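Local coordinates for putative Oleoyl-[acyl-carrier protein] thioesterase (Lactobacillus plantarum, PDB 2OWN), which probably hydrolyses the thioester of oleoyl and related fatty acyl chains on acyl-carrier protein, releasing free fatty acid, at residues 49-63 with 127-139. Sequence-based numbering, arbitrary orientation.
Sequences LGLTTEMVQSHGVGW and IVKILPELVAPYQ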
loop_
_atom_site.group_PDB
_atom_site.type_symbol
_atom_site.label_atom_id
_atom_site.label_comp_id
_atom_site.label_asym_id
_atom_site.label_seq_id
_atom_site.Cartn_x
_atom_site.Cartn_y
_atom_site.Cartn_z
ATOM N N LEU B 49 -6.221 24.394 -7.949
ATOM C CA LEU B 49 -7.255 25.215 -8.638
ATOM C C LEU B 49 -8.492 25.563 -7.765
ATOM O O LEU B 49 -9.360 26.310 -8.231
ATOM C CB LEU B 49 -7.741 24.495 -9.916
ATOM C CG LEU B 49 -6.703 24.224 -11.006
ATOM C CD1 LEU B 49 -7.233 23.225 -12.045
ATOM C CD2 LEU B 49 -6.251 25.531 -11.657
ATOM N N GLY B 50 -8.563 25.047 -6.527
ATOM C CA GLY B 50 -9.686 25.250 -5.606
ATOM C C GLY B 50 -10.721 24.127 -5.593
ATOM O O GLY B 50 -11.538 24.098 -4.682
ATOM N N LEU B 51 -10.672 23.194 -6.557
ATOM C CA LEU B 51 -11.616 22.055 -6.679
ATOM C C LEU B 51 -11.289 20.891 -5.710
ATOM O O LEU B 51 -10.934 19.783 -6.131
ATOM C CB LEU B 51 -11.667 21.563 -8.148
ATOM C CG LEU B 51 -12.076 22.563 -9.232
ATOM C CD1 LEU B 51 -11.801 21.991 -10.618
ATOM C CD2 LEU B 51 -13.534 22.957 -9.077
ATOM N N THR B 52 -11.442 21.147 -4.409
ATOM C CA THR B 52 -11.197 20.138 -3.361
ATOM C C THR B 52 -12.373 19.151 -3.282
ATOM O O THR B 52 -13.430 19.375 -3.894
ATOM C CB THR B 52 -10.979 20.783 -1.966
ATOM O OG1 THR B 52 -12.136 21.545 -1.595
ATOM C CG2 THR B 52 -9.763 21.699 -1.980
ATOM N N THR B 53 -12.177 18.061 -2.534
ATOM C CA THR B 53 -13.234 17.041 -2.316
ATOM C C THR B 53 -14.451 17.600 -1.530
ATOM O O THR B 53 -15.575 17.142 -1.754
ATOM C CB THR B 53 -12.694 15.775 -1.615
ATOM O OG1 THR B 53 -12.053 16.155 -0.391
ATOM C CG2 THR B 53 -11.690 15.050 -2.504
ATOM N N GLU B 54 -14.220 18.590 -0.650
ATOM C CA GLU B 54 -15.283 19.237 0.142
ATOM C C GLU B 54 -16.209 20.108 -0.716
ATOM O O GLU B 54 -17.437 19.950 -0.625
ATOM C CB GLU B 54 -14.703 20.089 1.285
HETATM N N MSE B 55 -15.629 20.993 -1.546
HETATM C CA MSE B 55 -16.423 21.916 -2.414
HETATM C C MSE B 55 -17.138 21.192 -3.570
HETATM O O MSE B 55 -18.173 21.689 -4.017
HETATM C CB MSE B 55 -15.601 23.138 -2.899
HETATM C CG MSE B 55 -14.668 22.995 -4.107
HETATM SE SE MSE B 55 -15.492 23.226 -5.895
HETATM C CE MSE B 55 -16.072 25.077 -5.729
ATOM N N VAL B 56 -16.575 20.085 -4.083
ATOM C CA VAL B 56 -17.228 19.265 -5.143
ATOM C C VAL B 56 -18.457 18.578 -4.503
ATOM O O VAL B 56 -19.552 18.628 -5.083
ATOM C CB VAL B 56 -16.262 18.252 -5.830
ATOM C CG1 VAL B 56 -16.996 17.352 -6.825
ATOM C CG2 VAL B 56 -15.150 18.990 -6.546
ATOM N N GLN B 57 -18.260 17.967 -3.325
ATOM C CA GLN B 57 -19.353 17.326 -2.551
ATOM C C GLN B 57 -20.410 18.324 -2.000
ATOM O O GLN B 57 -21.531 17.884 -1.713
ATOM C CB GLN B 57 -18.814 16.388 -1.453
ATOM C CG GLN B 57 -18.149 15.130 -2.044
ATOM C CD GLN B 57 -17.657 14.130 -1.006
ATOM O OE1 GLN B 57 -17.394 14.470 0.151
ATOM N NE2 GLN B 57 -17.511 12.880 -1.432
ATOM N N SER B 58 -20.065 19.620 -1.850
ATOM C CA SER B 58 -21.036 20.671 -1.412
ATOM C C SER B 58 -22.143 20.901 -2.478
ATOM O O SER B 58 -23.261 21.280 -2.113
ATOM C CB SER B 58 -20.364 22.007 -1.045
ATOM O OG SER B 58 -19.795 22.660 -2.166
ATOM N N HIS B 59 -21.821 20.661 -3.766
ATOM C CA HIS B 59 -22.775 20.753 -4.901
ATOM C C HIS B 59 -23.657 19.469 -5.101
ATOM O O HIS B 59 -24.384 19.382 -6.105
ATOM C CB HIS B 59 -22.035 21.110 -6.215
ATOM C CG HIS B 59 -21.333 22.432 -6.174
ATOM N ND1 HIS B 59 -20.000 22.560 -5.854
ATOM C CD2 HIS B 59 -21.787 23.688 -6.403
ATOM C CE1 HIS B 59 -19.660 23.836 -5.891
ATOM N NE2 HIS B 59 -20.726 24.542 -6.223
ATOM N N GLY B 60 -23.621 18.508 -4.157
ATOM C CA GLY B 60 -24.399 17.259 -4.223
ATOM C C GLY B 60 -23.982 16.310 -5.334
ATOM O O GLY B 60 -24.835 15.600 -5.871
ATOM N N VAL B 61 -22.682 16.301 -5.661
ATOM C CA VAL B 61 -22.078 15.474 -6.730
ATOM C C VAL B 61 -20.623 15.076 -6.430
ATOM O O VAL B 61 -19.978 15.659 -5.554
ATOM C CB VAL B 61 -22.115 16.204 -8.115
ATOM C CG1 VAL B 61 -23.524 16.247 -8.688
ATOM C CG2 VAL B 61 -21.520 17.612 -8.002
ATOM N N GLY B 62 -20.131 14.082 -7.169
ATOM C CA GLY B 62 -18.749 13.579 -7.032
ATOM C C GLY B 62 -18.271 12.847 -8.275
ATOM O O GLY B 62 -19.080 12.173 -8.927
ATOM N N TRP B 63 -16.977 12.984 -8.598
ATOM C CA TRP B 63 -16.370 12.322 -9.766
ATOM C C TRP B 63 -16.212 10.819 -9.494
ATOM O O TRP B 63 -15.762 10.431 -8.408
ATOM C CB TRP B 63 -15.011 12.922 -10.145
ATOM C CG TRP B 63 -15.065 14.318 -10.664
ATOM C CD1 TRP B 63 -14.740 15.461 -9.994
ATOM C CD2 TRP B 63 -15.475 14.718 -11.972
ATOM N NE1 TRP B 63 -14.907 16.555 -10.808
ATOM C CE2 TRP B 63 -15.362 16.135 -12.031
ATOM C CE3 TRP B 63 -15.929 14.017 -13.114
ATOM C CZ2 TRP B 63 -15.691 16.880 -13.197
ATOM C CZ3 TRP B 63 -16.258 14.753 -14.290
ATOM C CH2 TRP B 63 -16.135 16.177 -14.314
ATOM N N ILE B 127 -26.462 9.158 -12.603
ATOM C CA ILE B 127 -25.508 9.843 -13.499
ATOM C C ILE B 127 -26.065 11.235 -13.877
ATOM O O ILE B 127 -26.846 11.355 -14.834
ATOM C CB ILE B 127 -25.130 9.007 -14.798
ATOM C CG1 ILE B 127 -24.376 7.694 -14.496
ATOM C CG2 ILE B 127 -24.227 9.812 -15.754
ATOM C CD1 ILE B 127 -25.154 6.569 -13.810
ATOM N N VAL B 128 -25.683 12.255 -13.098
ATOM C CA VAL B 128 -26.095 13.661 -13.346
ATOM C C VAL B 128 -25.211 14.299 -14.433
ATOM O O VAL B 128 -24.146 13.763 -14.774
ATOM C CB VAL B 128 -26.080 14.553 -12.056
ATOM C CG1 VAL B 128 -27.009 13.971 -11.005
ATOM C CG2 VAL B 128 -24.665 14.741 -11.477
ATOM N N LYS B 129 -25.661 15.442 -14.960
ATOM C CA LYS B 129 -24.917 16.201 -15.995
ATOM C C LYS B 129 -23.674 16.861 -15.382
ATOM O O LYS B 129 -23.676 17.190 -14.181
ATOM C CB LYS B 129 -25.794 17.274 -16.656
ATOM C CG LYS B 129 -27.014 16.735 -17.381
ATOM C CD LYS B 129 -27.835 17.856 -17.983
ATOM C CE LYS B 129 -29.049 17.322 -18.720
ATOM N NZ LYS B 129 -29.874 18.415 -19.304
ATOM N N ILE B 130 -22.624 17.038 -16.196
ATOM C CA ILE B 130 -21.364 17.664 -15.747
ATOM C C ILE B 130 -21.576 19.178 -15.581
ATOM O O ILE B 130 -22.033 19.842 -16.519
ATOM C CB ILE B 130 -20.157 17.392 -16.699
ATOM C CG1 ILE B 130 -19.877 15.888 -16.803
ATOM C CG2 ILE B 130 -18.887 18.115 -16.212
ATOM C CD1 ILE B 130 -18.687 15.522 -17.674
ATOM N N LEU B 131 -21.242 19.690 -14.391
ATOM C CA LEU B 131 -21.346 21.108 -14.051
ATOM C C LEU B 131 -20.095 21.782 -14.644
ATOM O O LEU B 131 -18.983 21.350 -14.291
ATOM C CB LEU B 131 -21.386 21.327 -12.530
ATOM C CG LEU B 131 -22.501 20.648 -11.726
ATOM C CD1 LEU B 131 -22.281 20.866 -10.233
ATOM C CD2 LEU B 131 -23.891 21.130 -12.138
ATOM N N PRO B 132 -20.251 22.788 -15.562
ATOM C CA PRO B 132 -19.058 23.466 -16.142
ATOM C C PRO B 132 -18.133 24.199 -15.131
ATOM O O PRO B 132 -16.953 24.344 -15.433
ATOM C CB PRO B 132 -19.661 24.430 -17.181
ATOM C CG PRO B 132 -21.035 24.645 -16.743
ATOM C CD PRO B 132 -21.487 23.355 -16.142
ATOM N N GLU B 133 -18.670 24.650 -13.986
ATOM C CA GLU B 133 -17.872 25.304 -12.909
ATOM C C GLU B 133 -16.819 24.354 -12.288
ATOM O O GLU B 133 -15.729 24.807 -11.938
ATOM C CB GLU B 133 -18.763 25.909 -11.800
ATOM C CG GLU B 133 -19.630 24.908 -10.983
ATOM C CD GLU B 133 -20.523 25.564 -9.925
ATOM O OE1 GLU B 133 -20.392 26.778 -9.639
ATOM O OE2 GLU B 133 -21.366 24.838 -9.358
ATOM N N LEU B 134 -17.166 23.065 -12.150
ATOM C CA LEU B 134 -16.252 22.022 -11.611
ATOM C C LEU B 134 -15.205 21.484 -12.633
ATOM O O LEU B 134 -14.292 20.761 -12.222
ATOM C CB LEU B 134 -17.050 20.851 -11.005
ATOM C CG LEU B 134 -18.098 21.203 -9.934
ATOM C CD1 LEU B 134 -18.796 19.941 -9.461
ATOM C CD2 LEU B 134 -17.514 21.950 -8.736
ATOM N N VAL B 135 -15.366 21.804 -13.931
ATOM C CA VAL B 135 -14.455 21.423 -15.042
ATOM C C VAL B 135 -13.676 22.628 -15.645
ATOM O O VAL B 135 -12.535 22.433 -16.085
ATOM C CB VAL B 135 -15.232 20.635 -16.142
ATOM C CG1 VAL B 135 -14.328 20.185 -17.295
ATOM C CG2 VAL B 135 -15.856 19.406 -15.537
ATOM N N ALA B 136 -14.289 23.827 -15.682
ATOM C CA ALA B 136 -13.677 25.096 -16.214
ATOM C C ALA B 136 -12.235 25.415 -15.751
ATOM O O ALA B 136 -11.414 25.757 -16.616
ATOM C CB ALA B 136 -14.585 26.321 -15.960
ATOM N N PRO B 137 -11.924 25.323 -14.417
ATOM C CA PRO B 137 -10.544 25.546 -13.901
ATOM C C PRO B 137 -9.438 24.670 -14.553
ATOM O O PRO B 137 -8.296 25.112 -14.610
ATOM C CB PRO B 137 -10.677 25.247 -12.401
ATOM C CG PRO B 137 -12.064 25.562 -12.093
ATOM C CD PRO B 137 -12.844 25.091 -13.286
ATOM N N TYR B 138 -9.788 23.468 -15.033
ATOM C CA TYR B 138 -8.842 22.584 -15.752
ATOM C C TYR B 138 -8.582 23.056 -17.209
ATOM O O TYR B 138 -7.633 22.568 -17.832
ATOM C CB TYR B 138 -9.328 21.120 -15.818
ATOM C CG TYR B 138 -9.714 20.490 -14.496
ATOM C CD1 TYR B 138 -8.787 20.403 -13.428
ATOM C CD2 TYR B 138 -10.995 19.912 -14.320
ATOM C CE1 TYR B 138 -9.159 19.798 -12.172
ATOM C CE2 TYR B 138 -11.372 19.294 -13.093
ATOM C CZ TYR B 138 -10.450 19.234 -12.030
ATOM O OH TYR B 138 -10.837 18.639 -10.859
ATOM N N GLN B 139 -9.432 23.958 -17.740
ATOM C CA GLN B 139 -9.382 24.511 -19.110
ATOM C C GLN B 139 -9.673 23.401 -20.160
ATOM O O GLN B 139 -9.108 23.401 -21.251
ATOM C CB GLN B 139 -8.076 25.301 -19.364
ATOM C CG GLN B 139 -7.852 26.453 -18.361
ATOM C CD GLN B 139 -6.608 27.304 -18.630
ATOM O OE1 GLN B 139 -5.884 27.107 -19.611
ATOM N NE2 GLN B 139 -6.360 28.262 -17.742
#
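In the N-terminal hotdog domain, turn 49-52, helix 53-58 and the start of strand 61-72 pack on the irregular chain 127-139. Leu51 centres an inverse gamma turn. Leu51 CD1 lies 3.2 Å from Leu134 O and over one face of the Tyr138 ring, 3.8 Å from the centroid, a CH-pi contact. The same methyl touches CG of Pro137. Leu49 CD1 reaches Tyr138 CD1 at 3.5 Å. Leu134 CD1 meets Val56 and Val61; Leu134 CD2 lies 3.7 Å from SE of selenomethionine Met55. Val128 CG2, set between its backbone N and carbonyl carbon, presses tightly on Val61 CG1 at 3.4 Å. Trp63 turns its indole edge to Val135, whose CG2 lies in the ring plane, 3.4 Å from CZ2. Trp63 NE1 is buried and has no partner in the model. His59 NE2 and Glu133 OE2 are 3.2 Å apart, at too poor an angle for a hydrogen bond; His59 ND1 bonds weakly to Met55 O. No hydrogen bond crosses between the segments; most contacts are apolar. Tyr138 OH bonds to Ser46 of helix 31-48, and Arg98 makes a cation-pi contact with the ring. Strand 109-121 pairs antiparallel with both 61-72 and 127-128, through Met120 to Gly62 and Met119 to Val128.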